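Local coordinates for embryonic developmental protein tofu-6 (Caenorhabditis elegans, PDB 7OCX), which takes part in piRNA biogenesis in the PETISCO complex, where its RNA recognition motif domain assembles with that of PID-3, at residues C[41-47]-C[59-65]; C[11-16]-C[93-97]. One frame throughout, in Å; residues are numbered along the deposited sequence. Where two conformers were deposited one is given.

How the interactions relate
Along the chain the order is 11-16, 41-47, 59-65, 93-97, so the two pieces of interaction 2 bracket the hairpin of interaction 1. The centres lie about 12 Å apart. Interaction 1 pairs two neighbouring strands of the antiparallel sheet, its centre about 6 Å from the centre of the chain; interaction 2, its centre about 12 Å from it, is a surface contact. The two meet on the sheet face away from the helices, where Phe61 CZ lies 3.5 Å from Tyr13 CE2. The terminal segments thus cover part of the face that RNA recognition motifs usually use for RNA, which probably limits such binding here. Strand 43-51 and segment 11-16 both meet PID-3, through Ser44 O and Asp16 OD2, so both contacts adjoin that interface.

Interaction 1: C[41-47]-C[59-65]; sequences GKVSYCR and LGFVNMM
Val43 to Arg47 pair with Phe61 to Met64 in the hairpin of strands 43-51 and 57-64 in the RNA recognition motif, and a classic beta bulge interrupts the ladder. The segments 45-47 and 59-64 run antiparallel, at 172° with axes 4.8 Å apart. At the bulge Asn63 O accepts two amides: Ser44 N at 2.8 Å, tilted from the carbonyl plane, and Tyr45 N at 3.2 Å, in that plane on a lone pair. Asn63 N answers with a nearly straight bond (171°) to Tyr45 O, while Arg47 and Phe61 exchange a reciprocal pair of bonds. Past the bulge, Met65 N reaches Lys42 O from above its carbonyl plane, at 2.9 Å. With CG anti to the backbone N (chi1 -172°) and two bends further out, Met65 folds its chain back until CE lies 3.6 Å from Val43 O. On one face the rings of Tyr45 and Phe61 meet at their edges, CD2 to CE2 at 4.2 Å; on the other, Cys46 SG faces Val62 CG2 at 4.3 Å. Ser44 O, at the bulge, accepts hydrogen bonds from Asn55 and Gln58 of the PID-3 chain, so this edge faces the partner. Arg47 leads away from 59-65, NH1 forming a salt bridge with Asp30 OD2 of helix 30-38. Cys46 and Val62 pack on that helix, Met64 on helix 67-75, and strand 18-25 continues the sheet beside 59-64.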
ATOM      1  N   GLY C  41      12.435  -0.012  13.733  1.00 39.61           N
ATOM      2  CA  GLY C  41      11.531  -0.057  12.604  1.00 36.83           C
ATOM      3  C   GLY C  41      10.238  -0.757  12.969  1.00 37.72           C
ATOM      4  O   GLY C  41      10.014  -1.156  14.111  1.00 36.08           O
ATOM      5  N   LYS C  42       9.379  -0.877  11.969  1.00 30.57           N
ATOM      6  CA  LYS C  42       8.116  -1.540  12.179  1.00 29.16           C
ATOM      7  C   LYS C  42       8.345  -3.029  12.432  1.00 33.55           C
ATOM      8  O   LYS C  42       9.272  -3.646  11.904  1.00 34.87           O
ATOM      9  CB  LYS C  42       7.184  -1.318  10.989  1.00 32.84           C
ATOM     10  CG  LYS C  42       6.782   0.145  10.758  1.00 39.39           C
ATOM     11  CD  LYS C  42       5.954   0.268   9.476  1.00 44.84           C
ATOM     12  CE  LYS C  42       5.458   1.686   9.230  1.00 47.45           C
ATOM     13  NZ  LYS C  42       6.543   2.612   8.950  1.00 51.81           N
ATOM     14  N   VAL C  43       7.510  -3.596  13.293  1.00 34.63           N
ATOM     15  CA  VAL C  43       7.627  -4.982  13.733  1.00 29.08           C
ATOM     16  C   VAL C  43       6.435  -5.771  13.225  1.00 33.73           C
ATOM     17  O   VAL C  43       5.286  -5.391  13.465  1.00 32.45           O
ATOM     18  CB  VAL C  43       7.708  -5.076  15.268  1.00 32.24           C
ATOM     19  CG1 VAL C  43       7.750  -6.529  15.716  1.00 31.64           C
ATOM     20  CG2 VAL C  43       8.925  -4.298  15.800  1.00 36.92           C
ATOM     21  N   SER C  44       6.695  -6.901  12.565  1.00 32.81           N
ATOM     22  CA  SER C  44       5.594  -7.721  12.071  0.51 31.73           C
ATOM     23  C   SER C  44       5.103  -8.736  13.089  1.00 33.37           C
ATOM     24  O   SER C  44       3.896  -8.992  13.178  1.00 33.47           O
ATOM     25  CB  SER C  44       6.024  -8.473  10.806  0.51 34.67           C
ATOM     26  OG  SER C  44       5.069  -9.460  10.472  0.51 35.75           O
ATOM     27  N   TYR C  45       6.014  -9.347  13.846  1.00 31.46           N
ATOM     28  CA  TYR C  45       5.643 -10.337  14.847  1.00 34.52           C
ATOM     29  C   TYR C  45       6.683 -10.389  15.949  1.00 33.70           C
ATOM     30  O   TYR C  45       7.867 -10.175  15.714  1.00 32.71           O
ATOM     31  CB  TYR C  45       5.493 -11.759  14.304  1.00 39.09           C
ATOM     32  CG  TYR C  45       4.782 -12.695  15.272  1.00 46.11           C
ATOM     33  CD1 TYR C  45       3.681 -12.256  16.013  1.00 47.08           C
ATOM     34  CD2 TYR C  45       5.191 -14.019  15.428  1.00 52.13           C
ATOM     35  CE1 TYR C  45       3.023 -13.100  16.895  1.00 49.13           C
ATOM     36  CE2 TYR C  45       4.530 -14.875  16.301  1.00 53.58           C
ATOM     37  CZ  TYR C  45       3.449 -14.408  17.028  1.00 60.41           C
ATOM     38  OH  TYR C  45       2.800 -15.262  17.891  1.00 79.73           O
ATOM     39  N   CYS C  46       6.226 -10.789  17.130  1.00 32.67           N
ATOM     40  CA  CYS C  46       7.001 -10.715  18.346  1.00 35.77           C
ATOM     41  C   CYS C  46       6.452 -11.729  19.335  1.00 37.28           C
ATOM     42  O   CYS C  46       5.266 -11.674  19.660  1.00 42.60           O
ATOM     43  CB  CYS C  46       6.883  -9.294  18.893  1.00 44.22           C
ATOM     44  SG  CYS C  46       7.827  -9.000  20.270  1.00 43.96           S
ATOM     45  N   ARG C  47       7.297 -12.633  19.836  1.00 37.99           N
ATOM     46  CA  ARG C  47       6.789 -13.571  20.822  1.00 43.79           C
ATOM     47  C   ARG C  47       7.916 -14.035  21.737  1.00 47.07           C
ATOM     48  O   ARG C  47       9.066 -14.185  21.320  1.00 39.18           O
ATOM     49  CB  ARG C  47       6.104 -14.774  20.138  1.00 53.62           C
ATOM     50  CG  ARG C  47       5.497 -15.817  21.089  1.00 62.81           C
ATOM     51  CD  ARG C  47       4.295 -15.304  21.936  1.00 75.38           C
ATOM     52  NE  ARG C  47       3.038 -15.046  21.230  1.00100.25           N
ATOM     53  CZ  ARG C  47       2.551 -13.847  20.919  1.00 84.23           C
ATOM     54  NH1 ARG C  47       3.229 -12.729  21.161  1.00 43.74           N
ATOM     55  NH2 ARG C  47       1.341 -13.767  20.369  1.00 65.05           N
ATOM     56  N   LEU C  59      13.446 -16.769  26.048  1.00 48.24           N
ATOM     57  CA  LEU C  59      13.778 -16.959  24.639  1.00 51.19           C
ATOM     58  C   LEU C  59      12.669 -16.408  23.754  1.00 47.62           C
ATOM     59  O   LEU C  59      11.483 -16.549  24.073  1.00 46.87           O
ATOM     60  CB  LEU C  59      13.967 -18.428  24.301  1.00 52.95           C
ATOM     61  CG  LEU C  59      15.269 -19.092  24.738  1.00 61.34           C
ATOM     62  CD1 LEU C  59      15.519 -18.973  26.230  1.00 64.48           C
ATOM     63  CD2 LEU C  59      15.199 -20.548  24.280  1.00 66.33           C
ATOM     64  N   GLY C  60      13.050 -15.843  22.607  1.00 47.77           N
ATOM     65  CA  GLY C  60      12.085 -15.132  21.800  1.00 44.63           C
ATOM     66  C   GLY C  60      12.383 -15.145  20.319  1.00 42.69           C
ATOM     67  O   GLY C  60      13.354 -15.737  19.839  1.00 37.91           O
ATOM     68  N   PHE C  61      11.501 -14.467  19.600  1.00 39.22           N
ATOM     69  CA  PHE C  61      11.515 -14.422  18.152  1.00 38.87           C
ATOM     70  C   PHE C  61      10.908 -13.084  17.779  1.00 38.58           C
ATOM     71  O   PHE C  61       9.906 -12.669  18.365  1.00 37.34           O
ATOM     72  CB  PHE C  61      10.705 -15.561  17.565  1.00 35.29           C
ATOM     73  CG  PHE C  61      10.518 -15.460  16.121  1.00 52.36           C
ATOM     74  CD1 PHE C  61      11.590 -15.703  15.259  1.00 60.46           C
ATOM     75  CD2 PHE C  61       9.286 -15.157  15.599  1.00 53.10           C
ATOM     76  CE1 PHE C  61      11.431 -15.622  13.893  1.00 57.96           C
ATOM     77  CE2 PHE C  61       9.120 -15.105  14.259  1.00 57.14           C
ATOM     78  CZ  PHE C  61      10.199 -15.338  13.391  1.00 54.06           C
ATOM     79  N   VAL C  62      11.547 -12.394  16.850  1.00 35.01           N
ATOM     80  CA  VAL C  62      11.068 -11.112  16.355  1.00 32.76           C
ATOM     81  C   VAL C  62      11.219 -11.107  14.844  1.00 36.12           C
ATOM     82  O   VAL C  62      12.280 -11.469  14.335  1.00 39.61           O
ATOM     83  CB  VAL C  62      11.850  -9.926  16.951  1.00 37.88           C
ATOM     84  CG1 VAL C  62      11.398  -8.633  16.314  1.00 39.35           C
ATOM     85  CG2 VAL C  62      11.627  -9.861  18.418  1.00 41.14           C
ATOM     86  N   ASN C  63      10.167 -10.691  14.130  1.00 34.44           N
ATOM     87  CA  ASN C  63      10.237 -10.507  12.685  0.58 33.51           C
ATOM     88  C   ASN C  63       9.964  -9.032  12.410  1.00 35.39           C
ATOM     89  O   ASN C  63       8.929  -8.501  12.835  1.00 32.22           O
ATOM     90  CB  ASN C  63       9.250 -11.441  11.955  0.58 38.30           C
ATOM     91  CG  ASN C  63       9.557 -11.558  10.463  0.58 40.41           C
ATOM     92  OD1 ASN C  63      10.462 -12.309  10.083  0.58 40.52           O
ATOM     93  ND2 ASN C  63       8.753 -10.924   9.611  0.58 46.86           N
ATOM     94  N   MET C  64      10.888  -8.380  11.712  1.00 34.98           N
ATOM     95  CA  MET C  64      10.647  -7.003  11.334  1.00 36.46           C
ATOM     96  C   MET C  64       9.728  -6.949  10.120  1.00 31.97           C
ATOM     97  O   MET C  64       9.533  -7.933   9.402  1.00 34.60           O
ATOM     98  CB  MET C  64      11.953  -6.271  11.060  1.00 37.07           C
ATOM     99  CG  MET C  64      12.979  -6.280  12.182  1.00 37.17           C
ATOM    100  SD  MET C  64      12.372  -5.667  13.738  1.00 35.88           S
ATOM    101  CE  MET C  64      12.322  -3.893  13.408  1.00 39.07           C
ATOM    102  N   MET C  65       9.127  -5.785   9.912  1.00 31.58           N
ATOM    103  CA  MET C  65       8.208  -5.645   8.791  1.00 32.96           C
ATOM    104  C   MET C  65       8.928  -5.701   7.452  1.00 40.45           C
ATOM    105  O   MET C  65       8.304  -6.028   6.435  1.00 38.11           O
ATOM    106  CB  MET C  65       7.435  -4.335   8.913  1.00 33.53           C
ATOM    107  CG  MET C  65       6.356  -4.240   7.886  1.00 42.92           C
ATOM    108  SD  MET C  65       4.873  -5.188   8.194  1.00 56.20           S
ATOM    109  CE  MET C  65       4.671  -5.092   9.969  1.00 37.41           C
TER

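Interaction 2: C[11-16]-C[93-97]; sequences AYYLKD and DHKNV
Asn96 ND2 donates to Tyr13 O at 2.6 Å, the shortest polar bond between the segment leading into strand 18-25 and the one continuing from the end of strand 87-93, strands that are neighbours in the sheet of the RNA recognition motif. The bond is in plane at both ends, lying in the Tyr13 carbonyl plane and in the Asn96 amide plane. The other end of the same amide takes the Tyr13 N-H: OD1 accepts it at 2.9 Å, nearly straight at 173°, with N tilted from the carbonyl plane. One side chain therefore engages both backbone polar groups of Tyr13, which fixes the amide's rotation. Tyr12, its CG anti to the backbone N (chi1 -168°), stacks its ring on this amide with the planes 22° apart, and ND2 sits 2.9 Å above the ring plane, offset toward the rim. Replacing Asn96 by an alanine would probably leave Tyr13 N and O without these partners and the Tyr12 ring without its stacked amide. Next to the amide, Tyr13 turns an edge to the face of His94 in a T-shaped pair, with planes nearly perpendicular and centroids 5.6 Å apart; both rings also meet Phe61. Farther along, water links the backbones, accepting from Asp16 N and donating to His94 O at 2.9 Å. Asp16 OD2 accepts a hydrogen bond from Asn74 ND2 of the PID-3 chain. Asp16 OD1 and Lys95 NZ stand 4.1 Å apart, beyond a salt bridge, and share a water that donates to OD1 at 2.7 Å and accepts from NZ.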
ATOM      1  N   ALA C  11       5.798 -22.729   9.101  1.00 83.69           N
ATOM      2  CA  ALA C  11       5.565 -21.292   9.079  1.00 90.28           C
ATOM      3  C   ALA C  11       6.681 -20.468   8.442  1.00 80.07           C
ATOM      4  O   ALA C  11       7.815 -20.454   8.918  1.00 76.22           O
ATOM      5  CB  ALA C  11       5.324 -20.794  10.509  1.00 78.38           C
ATOM      6  N   TYR C  12       6.326 -19.737   7.388  1.00 76.69           N
ATOM      7  CA  TYR C  12       7.293 -19.008   6.580  1.00 70.28           C
ATOM      8  C   TYR C  12       7.243 -17.514   6.879  1.00 64.15           C
ATOM      9  O   TYR C  12       6.167 -16.906   6.872  1.00 61.01           O
ATOM     10  CB  TYR C  12       7.025 -19.214   5.091  1.00 71.96           C
ATOM     11  CG  TYR C  12       8.148 -18.730   4.202  1.00 74.37           C
ATOM     12  CD1 TYR C  12       9.239 -19.540   3.926  1.00 70.79           C
ATOM     13  CD2 TYR C  12       8.135 -17.446   3.669  1.00 79.05           C
ATOM     14  CE1 TYR C  12      10.268 -19.100   3.112  1.00 70.49           C
ATOM     15  CE2 TYR C  12       9.167 -16.990   2.861  1.00 67.30           C
ATOM     16  CZ  TYR C  12      10.232 -17.818   2.593  1.00 68.37           C
ATOM     17  OH  TYR C  12      11.255 -17.357   1.801  1.00 63.74           O
ATOM     18  N   TYR C  13       8.411 -16.916   7.069  1.00 50.94           N
ATOM     19  CA  TYR C  13       8.522 -15.494   7.338  1.00 50.93           C
ATOM     20  C   TYR C  13       9.361 -14.799   6.273  1.00 48.53           C
ATOM     21  O   TYR C  13      10.273 -15.397   5.695  1.00 52.31           O
ATOM     22  CB  TYR C  13       9.157 -15.285   8.682  1.00 44.82           C
ATOM     23  CG  TYR C  13       8.324 -15.808   9.830  1.00 47.48           C
ATOM     24  CD1 TYR C  13       7.149 -15.171  10.204  1.00 52.52           C
ATOM     25  CD2 TYR C  13       8.716 -16.933  10.541  1.00 55.24           C
ATOM     26  CE1 TYR C  13       6.396 -15.627  11.276  1.00 50.00           C
ATOM     27  CE2 TYR C  13       7.964 -17.403  11.609  1.00 55.65           C
ATOM     28  CZ  TYR C  13       6.805 -16.745  11.968  1.00 54.63           C
ATOM     29  OH  TYR C  13       6.051 -17.202  13.029  1.00 58.69           O
ATOM     30  N   LEU C  14       9.053 -13.528   6.030  1.00 42.50           N
ATOM     31  CA  LEU C  14       9.808 -12.737   5.066  1.00 40.43           C
ATOM     32  C   LEU C  14      11.294 -13.040   5.186  1.00 39.18           C
ATOM     33  O   LEU C  14      11.893 -12.904   6.258  1.00 39.51           O
ATOM     34  CB  LEU C  14       9.577 -11.249   5.290  1.00 41.33           C
ATOM     35  CG  LEU C  14      10.280 -10.294   4.324  1.00 35.16           C
ATOM     36  CD1 LEU C  14       9.994 -10.646   2.860  1.00 32.75           C
ATOM     37  CD2 LEU C  14       9.903  -8.857   4.656  1.00 39.20           C
ATOM     38  N   LYS C  15      11.884 -13.473   4.083  1.00 38.98           N
ATOM     39  CA  LYS C  15      13.287 -13.845   4.057  1.00 36.91           C
ATOM     40  C   LYS C  15      14.162 -12.721   4.588  1.00 39.02           C
ATOM     41  O   LYS C  15      14.019 -11.565   4.185  1.00 38.65           O
ATOM     42  CB  LYS C  15      13.659 -14.189   2.617  1.00 44.96           C
ATOM     43  CG  LYS C  15      15.034 -14.757   2.455  1.00 44.30           C
ATOM     44  CD  LYS C  15      15.235 -15.285   1.056  1.00 47.14           C
ATOM     45  CE  LYS C  15      16.628 -15.858   0.913  1.00 50.64           C
ATOM     46  NZ  LYS C  15      16.807 -16.435  -0.433  1.00 59.73           N
ATOM     47  N   ASP C  16      15.058 -13.080   5.513  1.00 42.74           N
ATOM     48  CA  ASP C  16      16.077 -12.227   6.125  1.00 44.50           C
ATOM     49  C   ASP C  16      15.515 -11.096   6.985  1.00 40.00           C
ATOM     50  O   ASP C  16      16.261 -10.161   7.326  1.00 41.44           O
ATOM     51  CB  ASP C  16      17.008 -11.644   5.056  1.00 43.25           C
ATOM     52  CG  ASP C  16      17.769 -12.724   4.276  1.00 54.53           C
ATOM     53  OD1 ASP C  16      17.970 -13.830   4.829  1.00 54.16           O
ATOM     54  OD2 ASP C  16      18.170 -12.464   3.117  1.00 54.52           O
ATOM     55  N   ASP C  93      20.114 -14.656  13.178  1.00 49.51           N
ATOM     56  CA  ASP C  93      19.215 -14.565  12.034  1.00 51.24           C
ATOM     57  C   ASP C  93      18.343 -15.808  11.948  1.00 52.65           C
ATOM     58  O   ASP C  93      18.836 -16.931  12.068  1.00 55.36           O
ATOM     59  CB  ASP C  93      19.998 -14.441  10.726  1.00 54.56           C
ATOM     60  CG  ASP C  93      20.760 -13.140  10.598  1.00 56.34           C
ATOM     61  OD1 ASP C  93      20.253 -12.069  10.990  1.00 53.68           O
ATOM     62  OD2 ASP C  93      21.901 -13.205  10.105  1.00 64.86           O
ATOM     63  N   HIS C  94      17.053 -15.610  11.695  1.00 52.22           N
ATOM     64  CA  HIS C  94      16.148 -16.726  11.453  1.00 51.34           C
ATOM     65  C   HIS C  94      16.210 -17.151   9.985  1.00 52.80           C
ATOM     66  O   HIS C  94      16.338 -16.313   9.092  1.00 51.85           O
ATOM     67  CB  HIS C  94      14.713 -16.329  11.805  1.00 57.94           C
ATOM     68  CG  HIS C  94      13.691 -17.297  11.303  1.00 54.25           C
ATOM     69  ND1 HIS C  94      13.195 -17.251  10.018  1.00 61.54           N
ATOM     70  CD2 HIS C  94      13.066 -18.331  11.912  1.00 57.96           C
ATOM     71  CE1 HIS C  94      12.329 -18.233   9.848  1.00 57.55           C
ATOM     72  NE2 HIS C  94      12.222 -18.896  10.987  1.00 61.17           N
ATOM     73  N   LYS C  95      16.112 -18.463   9.741  1.00 55.11           N
ATOM     74  CA  LYS C  95      16.106 -19.014   8.391  1.00 61.08           C
ATOM     75  C   LYS C  95      14.858 -19.873   8.196  1.00 61.45           C
ATOM     76  O   LYS C  95      14.496 -20.662   9.072  1.00 58.29           O
ATOM     77  CB  LYS C  95      17.363 -19.868   8.110  1.00 59.81           C
ATOM     78  CG  LYS C  95      18.683 -19.157   8.378  1.00 61.94           C
ATOM     79  CD  LYS C  95      19.081 -18.213   7.249  1.00 61.37           C
ATOM     80  CE  LYS C  95      19.900 -17.056   7.800  1.00 59.72           C
ATOM     81  NZ  LYS C  95      20.652 -16.289   6.775  1.00 67.73           N
ATOM     82  N   ASN C  96      14.206 -19.728   7.043  1.00 62.18           N
ATOM     83  CA  ASN C  96      13.044 -20.553   6.736  1.00 58.85           C
ATOM     84  C   ASN C  96      13.493 -21.962   6.341  1.00 56.76           C
ATOM     85  O   ASN C  96      14.633 -22.186   5.924  1.00 60.34           O
ATOM     86  CB  ASN C  96      12.221 -19.929   5.606  1.00 55.66           C
ATOM     87  CG  ASN C  96      11.453 -18.688   6.049  1.00 59.70           C
ATOM     88  OD1 ASN C  96      10.724 -18.700   7.041  1.00 55.78           O
ATOM     89  ND2 ASN C  96      11.628 -17.601   5.304  1.00 56.38           N
ATOM     90  N   VAL C  97      12.586 -22.921   6.485  1.00 62.24           N
ATOM     91  CA  VAL C  97      12.859 -24.287   6.043  1.00 64.74           C
ATOM     92  C   VAL C  97      12.763 -24.355   4.524  1.00 63.03           C
ATOM     93  O   VAL C  97      11.815 -23.835   3.925  1.00 61.94           O
ATOM     94  CB  VAL C  97      11.891 -25.280   6.698  1.00 61.28           C
ATOM     95  CG1 VAL C  97      11.962 -26.627   5.989  1.00 66.90           C
ATOM     96  CG2 VAL C  97      12.207 -25.441   8.177  1.00 59.84           C
TER
HETATM   97  O   HOH W   1      12.818 -14.323   8.415  1.00 49.12           O
HETATM   98  O   HOH W   2      15.096 -15.876   6.531  1.00 49.87           O
HETATM   99  O   HOH W   3      18.905 -14.109   7.302  1.00 53.54           O